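Local structure of Cro protein (3BD1) at residues A[8-13]-A[47-52]; A[34-39]-A[57-62]; A[3-8]-A[30-35]. The protein probably binds operator DNA through a helix-turn-helix domain and regulates transcription, as a Cro protein of a putative prophage in Xylella fastidiosa. All coordinates share one frame; numbering follows the deposited sequence.

In the fold
From the N terminus, helix 3-11 takes part in two of the three contacts. Its first turns meet the end of helix 25-34 in contact 3, closing a loop that contains helix 14-21. Its last turn and the glycine-bearing bend after it belong to contact 1, closed only when the chain returns at the end of helix 42-48; the two share Ile8 and cross along the sequence. Contact 2 begins on Arg34 and Gly35, where contact 3 ends, and joins the loop after helix 25-34 to the end of helix 55-58, crossing contact 1. Contacts 1 and 2, with centres about 16 Å apart, lie on opposite sides of the chain's centre.

Contact 1. Residues A[8-13]-A[47-52]; sequences INKLGS and RVTNGA
Lys10 folds back over the carbonyl of Thr49, just past the end of helix 42-48, and reaches the carbonyl before it, Val48 O, through a water; no direct hydrogen bond crosses the contact. Its chain, bent at chi2 (64°) and again at chi4 (70°), curls across Thr49 O, with Lys10 CE 3.4 Å from that oxygen. The ammonium group continues past it: Lys10 NZ donates to a water at 2.9 Å, and the same water lies 2.7 Å from Val48 O, bridging the two. Next to the Thr49 oxygen, Ala52 CB rests against the methylenes, 3.9 Å from Lys10 CG. Thr49 O itself is already occupied, taking the backbone N-H of Ala52 in a type I' turn.

The surface that Lys10 covers is the C-terminal end of helix 42-48, closed by a Schellman motif in which Asn50, at positive phi, is the C-prime residue: Gly51 N returns to Glu46 O and Asn50 N to Arg47 O. In this all-helical helix-turn-helix protein, the contact thus sets the last turn of helix 3-11 against that cap.

Beside the lysine, Leu11 supplies the apolar part. One methyl does the touching: Leu11 CD2 sits 3.6 Å from Val48 O and 3.8 Å from Thr49 CG2, the two side chains meeting at about a right angle. Thr49 places OG1 between its own N and carbonyl carbon (chi1 69°), which turns the hydroxyl back to Ile45 O and leaves the methyl for Leu11. Leu11 also packs on Leu17 of helix 14-21 and on Leu11 of the second subunit.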
# COMPACT_ATOMS: atom_id res chain seq x y z
N ILE A 8 -2.31 2.30 5.16
CA ILE A 8 -1.29 2.49 4.13
C ILE A 8 -1.91 3.10 2.88
O ILE A 8 -1.35 4.02 2.29
CB ILE A 8 -0.58 1.14 3.78
CG1 ILE A 8 0.27 0.66 4.97
CG2 ILE A 8 0.22 1.21 2.50
CD1 ILE A 8 0.74 -0.81 4.90
N ASN A 9 -3.07 2.59 2.48
CA ASN A 9 -3.73 3.09 1.29
C ASN A 9 -4.24 4.52 1.47
O ASN A 9 -4.23 5.28 0.51
CB ASN A 9 -4.85 2.16 0.86
CG ASN A 9 -4.33 0.90 0.20
OD1 ASN A 9 -3.22 0.90 -0.33
ND2 ASN A 9 -5.11 -0.18 0.22
N LYS A 10 -4.62 4.87 2.70
CA LYS A 10 -5.12 6.24 2.94
C LYS A 10 -4.01 7.24 2.71
O LYS A 10 -4.25 8.29 2.08
CB LYS A 10 -5.69 6.35 4.34
CG LYS A 10 -6.21 7.72 4.66
CD LYS A 10 -7.37 8.04 3.73
CE LYS A 10 -8.22 9.17 4.28
NZ LYS A 10 -7.44 10.41 4.21
N LEU A 11 -2.83 6.94 3.22
CA LEU A 11 -1.67 7.80 2.98
C LEU A 11 -1.10 7.66 1.57
O LEU A 11 -0.54 8.61 1.01
CB LEU A 11 -0.59 7.55 4.03
CG LEU A 11 -0.74 8.28 5.38
CD1 LEU A 11 -0.42 9.78 5.20
CD2 LEU A 11 -2.10 8.06 6.01
N GLY A 12 -1.24 6.46 1.01
CA GLY A 12 -0.90 6.17 -0.35
C GLY A 12 0.25 5.22 -0.57
O GLY A 12 0.36 4.57 -1.61
N SER A 13 1.11 5.14 0.43
CA SER A 13 2.24 4.24 0.38
C SER A 13 2.77 3.98 1.78
O SER A 13 2.51 4.72 2.72
CB SER A 13 3.37 4.83 -0.46
OG SER A 13 3.94 5.96 0.16
N ARG A 47 -5.15 9.55 13.72
CA ARG A 47 -5.04 10.96 13.36
C ARG A 47 -4.51 11.18 11.94
O ARG A 47 -5.07 11.98 11.18
CB ARG A 47 -4.15 11.67 14.37
CG ARG A 47 -4.80 11.84 15.73
CD ARG A 47 -3.86 12.50 16.73
NE ARG A 47 -4.55 12.76 17.99
CZ ARG A 47 -3.94 13.08 19.12
NH1 ARG A 47 -2.62 13.18 19.17
NH2 ARG A 47 -4.66 13.28 20.22
N VAL A 48 -3.40 10.53 11.59
CA VAL A 48 -2.80 10.77 10.28
C VAL A 48 -3.65 10.26 9.13
O VAL A 48 -3.53 10.76 8.00
CB VAL A 48 -1.37 10.25 10.17
CG1 VAL A 48 -0.46 10.90 11.23
CG2 VAL A 48 -1.24 8.72 10.17
N THR A 49 -4.46 9.24 9.41
CA THR A 49 -5.39 8.74 8.40
C THR A 49 -6.72 9.49 8.36
O THR A 49 -7.66 9.11 7.65
CB THR A 49 -5.69 7.24 8.63
OG1 THR A 49 -6.45 7.06 9.82
CG2 THR A 49 -4.44 6.34 8.53
N ASN A 50 -6.81 10.56 9.16
CA ASN A 50 -8.04 11.35 9.23
C ASN A 50 -9.25 10.50 9.62
O ASN A 50 -10.38 10.74 9.17
CB ASN A 50 -8.34 12.07 7.95
CG ASN A 50 -9.32 13.25 8.09
OD1 ASN A 50 -10.15 13.52 7.19
ND2 ASN A 50 -9.21 13.92 9.21
N GLY A 51 -8.99 9.49 10.45
CA GLY A 51 -10.05 8.62 10.92
C GLY A 51 -10.50 7.54 9.95
O GLY A 51 -11.53 6.86 10.20
N ALA A 52 -9.75 7.32 8.87
CA ALA A 52 -10.08 6.25 7.91
C ALA A 52 -9.95 4.91 8.62
O ALA A 52 -10.67 3.98 8.27
CB ALA A 52 -9.15 6.26 6.73
O HOH W 1 -4.88 10.84 5.61

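Contact 2. Residues A[34-39]-A[57-62]; sequences RGRVPA and ELRPDV. With GOL (glycerol), chain D.
Leu58, in the last turn of helix 55-58, packs against Val37, joining the loop after helix 25-34 to the last short helix of this all-helical, helix-turn-helix protein. Leu58 CB lies 4.0 Å from Val37 CG2, and Leu58 CD2 meets both valine methyls as the two side chains pass at a slant. A water joins the backbones beside them, accepting from Val37 N and donating to Leu58 O at 2.6 Å. Cys42 and Ile45 of helix 42-48 pack on Leu58 as well.

Just past the helix comes Arg59, whose side chain is the centre of the contact. Bends at chi2 (-67°) and chi3 (-58°) double the chain back so that its guanidinium lies beside the loop. Arg59 NH1 donates to Val37 O at 2.9 Å, with the oxygen close to the guanidinium plane and the nitrogen in the carbonyl plane. The same nitrogen also donates to O1 of a glycerol, probably from the crystallisation liquor, which takes the Ala39 N-H too. One face of the guanidinium is covered by Arg36, whose aliphatic CG is 3.6 Å from Arg59 NH1; the two guanidinium planes stand 81° apart, with Arg36 NE 4.4 Å from Arg59 NH1.

Past Pro60, Arg59 holds the Asp61 carboxylate side-on: Arg59 NE donates to Asp61 OD1 and Arg59 NH2 to Asp61 OD2. This salt bridge fixes the rotation of the guanidinium and probably offsets the charge of Arg59, which eases its closeness to Arg36. Val62 comes last, with its amide bonded back to Arg59 O. Its CG2 methyl covers the guanidinium face opposite Arg36 and lies 4.2 Å from Ala39 CB.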
# COMPACT_ATOMS: atom_id res chain seq x y z
N ARG A 34 3.19 -9.05 11.40
CA ARG A 34 2.74 -9.65 12.65
C ARG A 34 1.27 -9.34 12.94
O ARG A 34 0.71 -9.86 13.91
CB ARG A 34 3.67 -9.27 13.79
CG ARG A 34 3.39 -7.91 14.36
CD ARG A 34 4.57 -7.31 15.09
NE ARG A 34 4.10 -6.10 15.75
CZ ARG A 34 4.85 -5.20 16.36
NH1 ARG A 34 6.17 -5.32 16.41
NH2 ARG A 34 4.23 -4.16 16.92
N GLY A 35 0.66 -8.53 12.08
CA GLY A 35 -0.76 -8.19 12.18
C GLY A 35 -1.07 -7.33 13.39
O GLY A 35 -2.16 -7.40 13.96
N ARG A 36 -0.13 -6.50 13.81
CA ARG A 36 -0.34 -5.76 15.05
C ARG A 36 0.51 -4.50 15.10
O ARG A 36 1.75 -4.58 15.11
CB ARG A 36 0.07 -6.63 16.25
CG ARG A 36 -0.17 -6.03 17.63
CD ARG A 36 0.33 -6.92 18.76
NE ARG A 36 1.78 -6.83 18.99
CZ ARG A 36 2.67 -7.77 18.71
NH1 ARG A 36 2.32 -8.93 18.16
NH2 ARG A 36 3.96 -7.56 18.97
N VAL A 37 -0.16 -3.36 15.14
CA VAL A 37 0.52 -2.10 15.36
C VAL A 37 0.73 -1.95 16.87
O VAL A 37 -0.08 -2.41 17.67
CB VAL A 37 -0.20 -0.86 14.75
CG1 VAL A 37 -0.58 -1.15 13.29
CG2 VAL A 37 -1.42 -0.37 15.49
N PRO A 38 1.81 -1.27 17.26
CA PRO A 38 2.00 -0.97 18.68
C PRO A 38 0.83 -0.15 19.26
O PRO A 38 0.32 0.76 18.60
CB PRO A 38 3.27 -0.12 18.67
CG PRO A 38 3.98 -0.45 17.44
CD PRO A 38 2.90 -0.74 16.43
N ALA A 39 0.43 -0.45 20.49
CA ALA A 39 -0.73 0.18 21.10
C ALA A 39 -0.47 1.69 21.13
O ALA A 39 -1.41 2.47 20.93
CB ALA A 39 -0.99 -0.37 22.54
N GLU A 57 -10.22 -0.52 15.53
CA GLU A 57 -9.97 -1.37 14.38
C GLU A 57 -8.55 -1.87 14.37
O GLU A 57 -8.28 -2.98 13.91
CB GLU A 57 -10.30 -0.64 13.08
CG GLU A 57 -11.77 -0.27 12.94
CD GLU A 57 -12.11 0.73 11.86
OE1 GLU A 57 -11.30 1.59 11.51
OE2 GLU A 57 -13.23 0.72 11.32
N LEU A 58 -7.63 -1.03 14.86
CA LEU A 58 -6.23 -1.41 14.90
C LEU A 58 -5.91 -2.40 16.01
O LEU A 58 -5.18 -3.37 15.81
CB LEU A 58 -5.36 -0.14 15.02
CG LEU A 58 -5.35 0.79 13.80
CD1 LEU A 58 -4.94 2.22 14.28
CD2 LEU A 58 -4.46 0.24 12.71
N ARG A 59 -6.46 -2.16 17.19
CA ARG A 59 -6.14 -2.96 18.36
C ARG A 59 -7.42 -3.17 19.16
O ARG A 59 -7.65 -2.55 20.20
CB ARG A 59 -5.02 -2.36 19.21
CG ARG A 59 -3.64 -2.38 18.56
CD ARG A 59 -3.07 -3.80 18.37
NE ARG A 59 -2.98 -4.52 19.64
CZ ARG A 59 -1.95 -4.41 20.48
NH1 ARG A 59 -0.93 -3.63 20.17
NH2 ARG A 59 -1.94 -5.07 21.62
N PRO A 60 -8.26 -4.10 18.69
CA PRO A 60 -9.49 -4.37 19.41
C PRO A 60 -9.30 -4.97 20.81
O PRO A 60 -10.23 -4.92 21.60
CB PRO A 60 -10.27 -5.33 18.51
CG PRO A 60 -9.36 -5.73 17.48
CD PRO A 60 -8.14 -4.87 17.45
N ASP A 61 -8.11 -5.53 21.04
CA ASP A 61 -7.72 -6.04 22.34
C ASP A 61 -7.34 -4.95 23.34
O ASP A 61 -7.16 -5.27 24.52
CB ASP A 61 -6.54 -7.00 22.19
CG ASP A 61 -5.34 -6.43 21.46
OD1 ASP A 61 -5.50 -5.67 20.49
OD2 ASP A 61 -4.22 -6.83 21.87
N VAL A 62 -7.19 -3.71 22.87
CA VAL A 62 -6.78 -2.58 23.70
C VAL A 62 -7.92 -1.57 23.87
O VAL A 62 -8.17 -1.09 24.97
CB VAL A 62 -5.53 -1.91 23.10
CG1 VAL A 62 -5.19 -0.59 23.84
CG2 VAL A 62 -4.35 -2.88 23.08
C1 GOL D . 1.64 -3.68 22.94
O1 GOL D . 1.46 -2.93 21.76
C2 GOL D . 1.23 -3.21 24.32
O2 GOL D . -0.04 -2.62 24.17
C3 GOL D . 2.17 -2.38 25.20
O3 GOL D . 2.67 -1.47 24.25
O HOH W 2 -2.94 -3.56 14.43

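Contact 3. Residues A[3-8]-A[30-35]; sequences AIDIAI and NWRARG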
# COMPACT_ATOMS: atom_id res chain seq x y z
N ALA A 3 -6.75 -3.43 8.81
CA ALA A 3 -6.72 -2.02 9.16
C ALA A 3 -5.40 -1.37 8.76
O ALA A 3 -5.35 -0.19 8.39
CB ALA A 3 -6.95 -1.88 10.68
N ILE A 4 -4.32 -2.12 8.87
CA ILE A 4 -3.02 -1.56 8.51
C ILE A 4 -2.95 -1.23 7.02
O ILE A 4 -2.41 -0.19 6.63
CB ILE A 4 -1.83 -2.48 8.89
CG1 ILE A 4 -1.75 -2.65 10.41
CG2 ILE A 4 -0.52 -1.93 8.31
CD1 ILE A 4 -0.82 -3.74 10.97
N ASP A 5 -3.51 -2.10 6.20
CA ASP A 5 -3.57 -1.85 4.77
C ASP A 5 -4.48 -0.67 4.43
O ASP A 5 -4.15 0.12 3.55
CB ASP A 5 -4.04 -3.09 4.03
CG ASP A 5 -2.98 -4.16 4.00
OD1 ASP A 5 -1.77 -3.88 4.12
OD2 ASP A 5 -3.35 -5.34 3.87
N ILE A 6 -5.60 -0.52 5.14
CA ILE A 6 -6.45 0.65 4.92
C ILE A 6 -5.64 1.90 5.24
O ILE A 6 -5.73 2.89 4.50
CB ILE A 6 -7.73 0.59 5.76
CG1 ILE A 6 -8.58 -0.63 5.37
CG2 ILE A 6 -8.55 1.88 5.65
CD1 ILE A 6 -9.78 -0.90 6.26
N ALA A 7 -4.89 1.88 6.34
CA ALA A 7 -4.05 3.03 6.70
C ALA A 7 -2.99 3.34 5.66
O ALA A 7 -2.74 4.50 5.28
CB ALA A 7 -3.40 2.81 8.06
N ILE A 8 -2.31 2.30 5.16
CA ILE A 8 -1.29 2.49 4.13
C ILE A 8 -1.91 3.10 2.88
O ILE A 8 -1.35 4.02 2.29
CB ILE A 8 -0.58 1.14 3.78
CG1 ILE A 8 0.27 0.66 4.97
CG2 ILE A 8 0.22 1.21 2.50
CD1 ILE A 8 0.74 -0.81 4.90
N ASN A 30 6.96 -4.63 9.46
CA ASN A 30 6.89 -5.52 10.61
C ASN A 30 5.52 -5.59 11.27
O ASN A 30 5.08 -6.69 11.62
CB ASN A 30 7.93 -5.17 11.68
CG ASN A 30 7.94 -6.17 12.83
OD1 ASN A 30 8.03 -5.78 13.99
ND2 ASN A 30 7.84 -7.46 12.51
N TRP A 31 4.88 -4.42 11.44
CA TRP A 31 3.56 -4.39 12.06
C TRP A 31 2.60 -5.20 11.20
O TRP A 31 1.77 -5.99 11.67
CB TRP A 31 3.02 -2.96 12.22
CG TRP A 31 3.89 -2.05 13.01
CD1 TRP A 31 4.94 -2.38 13.82
CD2 TRP A 31 3.78 -0.63 13.03
NE1 TRP A 31 5.48 -1.23 14.35
CE2 TRP A 31 4.79 -0.14 13.89
CE3 TRP A 31 2.91 0.27 12.43
CZ2 TRP A 31 4.96 1.21 14.14
CZ3 TRP A 31 3.09 1.62 12.68
CH2 TRP A 31 4.10 2.08 13.53
N ARG A 32 2.73 -5.00 9.90
CA ARG A 32 1.84 -5.68 8.97
C ARG A 32 2.08 -7.19 9.02
O ARG A 32 1.11 -7.94 9.07
CB ARG A 32 1.98 -5.14 7.55
CG ARG A 32 0.84 -5.65 6.67
CD ARG A 32 1.07 -5.38 5.21
NE ARG A 32 -0.08 -5.86 4.45
CZ ARG A 32 -0.38 -7.12 4.13
NH1 ARG A 32 0.37 -8.16 4.48
NH2 ARG A 32 -1.48 -7.32 3.43
N ALA A 33 3.35 -7.60 9.03
CA ALA A 33 3.70 -9.02 9.04
C ALA A 33 3.12 -9.73 10.25
O ALA A 33 2.61 -10.86 10.15
CB ALA A 33 5.22 -9.21 9.02
N ARG A 34 3.19 -9.05 11.40
CA ARG A 34 2.74 -9.65 12.65
C ARG A 34 1.27 -9.34 12.94
O ARG A 34 0.71 -9.86 13.91
CB ARG A 34 3.67 -9.27 13.79
CG ARG A 34 3.39 -7.91 14.36
CD ARG A 34 4.57 -7.31 15.09
NE ARG A 34 4.10 -6.10 15.75
CZ ARG A 34 4.85 -5.20 16.36
NH1 ARG A 34 6.17 -5.32 16.41
NH2 ARG A 34 4.23 -4.16 16.92
N GLY A 35 0.66 -8.53 12.08
CA GLY A 35 -0.76 -8.19 12.18
C GLY A 35 -1.07 -7.33 13.39
O GLY A 35 -2.16 -7.40 13.96
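Asp5 and Arg32 form a two-pronged salt bridge between helix 3-11 and helix 25-34 of the helix-turn-helix fold. The grip is side-on: Arg32 NE donates to Asp5 OD1 at 2.6 Å and Arg32 NH2 to Asp5 OD2 at 2.8 Å, each oxygen using its syn lone pair. The first bond is fairly straight, with the oxygen close to the guanidinium plane; the second is more bent, its oxygen tilted from that plane. Carboxylate and guanidinium are nearly coplanar, 27° apart, and the paired bonds limit rotation of both groups.

Reach comes from the arginine. With CG opposite its own backbone N (chi1 -168°) and the chain straight as far as NE, Arg32 spans the gap between two helix segments whose axes approach to 10.3 Å and run roughly antiparallel, 149° apart.

Ile4 packs next to the ion pair. Its CG2 methyl faces Arg32 CB, while the far end reaches the other backbone: Ile4 CD1 lies 3.5 Å from Trp31 O and 4.1 Å from Trp31 CB. Farther out, Val37 also packs on Ile4, and the end of Trp31 leads away from this interface and packs on Leu21, Pro38 and Ile45, so that the contact borders the buried centre of the domain. At the helix start, the Asp5 backbone N-H is held by Asn2 OD1. Helix 25-34 gives way to a Schellman motif at Gly35, which has positive phi, and the tip of Ile4 reaches this turn, with CD1 4.3 Å from Gly35 C.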